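Local coordinates for periplasmic divalent cation tolerance protein (Synechococcus elongatus, PDB 6GDX) that is a trimeric PII-like protein of unsettled function, assigned to copper binding by family, with hints of a small-molecule carrying or signalling role, at residues Gln48-Ala53 / Gln83-Lys88. Numbering follows the deposited sequence.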
ATOM      1  N   GLN B  48      16.791 -10.294  -5.291  1.00 11.15           N
ATOM      2  CA  GLN B  48      18.172 -10.014  -4.975  1.00 12.03           C
ATOM      3  C   GLN B  48      18.326  -8.743  -4.158  1.00 11.81           C
ATOM      4  O   GLN B  48      19.114  -8.692  -3.181  1.00 12.53           O
ATOM      5  CB  GLN B  48      18.995  -9.977  -6.256  1.00 14.27           C
ATOM      6  CG  GLN B  48      19.153 -11.379  -6.858  1.00 17.99           C
ATOM      7  CD  GLN B  48      19.998 -11.438  -8.117  1.00 23.72           C
ATOM      8  OE1 GLN B  48      20.553 -10.433  -8.558  1.00 30.39           O
ATOM      9  NE2 GLN B  48      20.112 -12.635  -8.698  1.00 26.17           N
ATOM     10  N   LEU B  49      17.594  -7.700  -4.534  1.00 10.84           N
ATOM     11  CA  LEU B  49      17.699  -6.429  -3.818  1.00 10.78           C
ATOM     12  C   LEU B  49      17.129  -6.567  -2.417  1.00 10.02           C
ATOM     13  O   LEU B  49      17.683  -6.023  -1.466  1.00 11.31           O
ATOM     14  CB  LEU B  49      16.978  -5.342  -4.589  1.00 11.29           C
ATOM     15  CG  LEU B  49      17.180  -3.902  -4.168  1.00 12.80           C
ATOM     16  CD1 LEU B  49      18.623  -3.492  -4.385  1.00 14.41           C
ATOM     17  CD2 LEU B  49      16.235  -2.982  -4.936  1.00 13.25           C
ATOM     18  N   ALA B  50      16.005  -7.276  -2.303  1.00  9.86           N
ATOM     19  CA  ALA B  50      15.395  -7.477  -1.002  1.00 10.51           C
ATOM     20  C   ALA B  50      16.339  -8.221  -0.064  1.00 10.66           C
ATOM     21  O   ALA B  50      16.534  -7.830   1.083  1.00 11.54           O
ATOM     22  CB  ALA B  50      14.103  -8.231  -1.154  1.00 10.78           C
ATOM     23  N   GLN B  51      16.894  -9.319  -0.560  1.00 10.91           N
ATOM     24  CA  GLN B  51      17.816 -10.111   0.247  1.00 11.66           C
ATOM     25  C   GLN B  51      19.005  -9.269   0.692  1.00 11.21           C
ATOM     26  O   GLN B  51      19.426  -9.330   1.858  1.00 12.00           O
ATOM     27  CB  GLN B  51      18.292 -11.301  -0.576  1.00 14.35           C
ATOM     28  CG  GLN B  51      19.313 -12.172   0.137  1.00 17.92           C
ATOM     29  CD  GLN B  51      18.672 -13.203   1.016  1.00 23.17           C
ATOM     30  OE1 GLN B  51      17.499 -13.551   0.841  1.00 28.79           O
ATOM     31  NE2 GLN B  51      19.441 -13.725   1.964  1.00 29.23           N
ATOM     32  N   ALA B  52      19.556  -8.490  -0.221  1.00 11.56           N
ATOM     33  CA  ALA B  52      20.726  -7.693   0.082  1.00 12.02           C
ATOM     34  C   ALA B  52      20.431  -6.631   1.126  1.00 11.66           C
ATOM     35  O   ALA B  52      21.268  -6.320   2.006  1.00 12.31           O
ATOM     36  CB  ALA B  52      21.312  -7.083  -1.191  1.00 13.08           C
ATOM     37  N   ALA B  53      19.246  -6.022   1.075  1.00 11.03           N
ATOM     38  CA  ALA B  53      18.903  -4.977   2.050  1.00 10.62           C
ATOM     39  C   ALA B  53      18.731  -5.557   3.445  1.00 10.29           C
ATOM     40  O   ALA B  53      19.145  -4.930   4.433  1.00 11.25           O
ATOM     41  CB  ALA B  53      17.624  -4.278   1.610  1.00 10.90           C
ATOM     42  N   GLN B  83       7.986  -4.992 -10.388  1.00  9.34           N
ATOM     43  CA  GLN B  83       7.781  -5.556  -9.062  1.00  9.11           C
ATOM     44  C   GLN B  83       7.725  -4.385  -8.108  1.00  9.01           C
ATOM     45  O   GLN B  83       8.692  -3.607  -8.016  1.00  9.95           O
ATOM     46  CB  GLN B  83       8.940  -6.456  -8.667  1.00 10.01           C
ATOM     47  CG  GLN B  83       9.129  -7.628  -9.636  1.00 11.80           C
ATOM     48  CD  GLN B  83       8.083  -8.708  -9.481  1.00 14.11           C
ATOM     49  OE1 GLN B  83       7.705  -9.066  -8.373  1.00 17.96           O
ATOM     50  NE2 GLN B  83       7.627  -9.252 -10.584  1.00 15.29           N
ATOM     51  N   GLN B  84       6.629  -4.247  -7.376  1.00  8.55           N
ATOM     52  CA  GLN B  84       6.537  -3.278  -6.303  1.00  8.54           C
ATOM     53  C   GLN B  84       7.227  -3.849  -5.075  1.00  8.62           C
ATOM     54  O   GLN B  84       6.914  -4.963  -4.636  1.00 10.11           O
ATOM     55  CB  GLN B  84       5.067  -2.988  -5.973  1.00  9.57           C
ATOM     56  CG  GLN B  84       4.844  -1.974  -4.863  1.00 10.70           C
ATOM     57  CD  GLN B  84       5.198  -0.593  -5.328  1.00 12.00           C
ATOM     58  OE1 GLN B  84       4.583  -0.097  -6.274  1.00 13.59           O
ATOM     59  NE2 GLN B  84       6.204   0.032  -4.725  1.00 13.93           N
ATOM     60  N   MET B  85       8.089  -3.063  -4.476  1.00  8.38           N
ATOM     61  CA  MET B  85       8.788  -3.424  -3.261  1.00  8.79           C
ATOM     62  C   MET B  85       8.408  -2.501  -2.124  1.00  8.46           C
ATOM     63  O   MET B  85       8.225  -1.291  -2.341  1.00 10.18           O
ATOM     64  CB  MET B  85      10.291  -3.368  -3.500  1.00  9.50           C
ATOM     65  CG  MET B  85      10.728  -4.202  -4.677  1.00 10.72           C
ATOM     66  SD  MET B  85      12.536  -4.251  -4.898  1.00 11.13           S
ATOM     67  CE  MET B  85      12.976  -5.223  -3.470  1.00 10.48           C
ATOM     68  N   SER B  86       8.256  -3.065  -0.942  1.00  7.74           N
ATOM     69  CA  SER B  86       7.972  -2.317   0.272  1.00  8.39           C
ATOM     70  C   SER B  86       8.970  -2.735   1.331  1.00  8.22           C
ATOM     71  O   SER B  86       8.954  -3.887   1.792  1.00  9.08           O
ATOM     72  CB  SER B  86       6.553  -2.592   0.732  1.00  9.89           C
ATOM     73  OG  SER B  86       6.314  -2.041   1.994  1.00 13.13           O
ATOM     74  N   PHE B  87       9.834  -1.820   1.693  1.00  7.80           N
ATOM     75  CA  PHE B  87      10.895  -2.034   2.672  1.00  8.45           C
ATOM     76  C   PHE B  87      10.411  -1.505   4.018  1.00  8.56           C
ATOM     77  O   PHE B  87      10.090  -0.313   4.166  1.00  9.61           O
ATOM     78  CB  PHE B  87      12.171  -1.266   2.300  1.00  9.31           C
ATOM     79  CG  PHE B  87      12.867  -1.740   1.045  1.00  9.40           C
ATOM     80  CD1 PHE B  87      12.360  -1.465  -0.222  1.00  9.86           C
ATOM     81  CD2 PHE B  87      14.060  -2.427   1.124  1.00 10.35           C
ATOM     82  CE1 PHE B  87      13.008  -1.905  -1.355  1.00 10.16           C
ATOM     83  CE2 PHE B  87      14.723  -2.856  -0.016  1.00 11.54           C
ATOM     84  CZ  PHE B  87      14.217  -2.567  -1.260  1.00 10.71           C
ATOM     85  N   LYS B  88      10.380  -2.378   5.018  1.00  8.36           N
ATOM     86  CA  LYS B  88       9.990  -2.008   6.388  1.00  9.06           C
ATOM     87  C   LYS B  88      11.247  -1.680   7.159  1.00  8.87           C
ATOM     88  O   LYS B  88      12.138  -2.553   7.336  1.00 10.27           O
ATOM     89  CB  LYS B  88       9.306  -3.171   7.093  1.00 10.74           C
ATOM     90  CG  LYS B  88       7.892  -3.420   6.748  1.00 13.61           C
ATOM     91  CD  LYS B  88       7.703  -3.754   5.308  1.00 14.61           C
ATOM     92  CE  LYS B  88       6.356  -4.390   5.097  1.00 16.74           C
ATOM     93  NZ  LYS B  88       6.090  -4.540   3.650  1.00 17.80           N
TER
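M85 and F87 both set CG beside the backbone N and anti to the carbonyl carbon (chi1 -67° for F87), which sends the thioether of one and the ring of the other from strand 76-90 to helix 43-55. M85 then runs extended to SD and bends at its last torsion (chi3 70°), turning the methyl against the helix backbone: CE of M85 lies 3.8 Å from N of A50 and 4.0 Å from CB of A50. L49 answers from the helix; its branch CD2 meets SD of M85 at 3.9 Å, the two side chains crossing nearly at right angles. The same methyl, CD2 of L49, reaches CZ of F87 at 4.2 Å, so a single leucine branch bridges thioether and phenyl. One helical turn on, CB of A53 stands in the ring plane, 3.6 Å from CE2 of F87. The phenyl therefore presents its edge to the helix, against the A53 methyl. All five touching residues are buried, and their side chains meet one another through apolar groups alone, apart from the methyl of M85 resting against the A50 amide N; the axes approach to 10.3 Å and run almost parallel, 8° apart. Polar pairing lies elsewhere: K88 folds back so that NZ meets OG of S86 at 3.0 Å, and NE2 of Q84 forms a hydrogen bond to OE1 of E111. W100 of helix 91-104 packs on L49 and A53, while L97 touches F87, so the second helix closes the same core; A50 also packs on C70 of a second subunit. A helix laid along a central strand of an antiparallel sheet, in strand order 2-3-1-4 beside a second helix, is the ferredoxin-like fold of the CutA family and the PII superfamily.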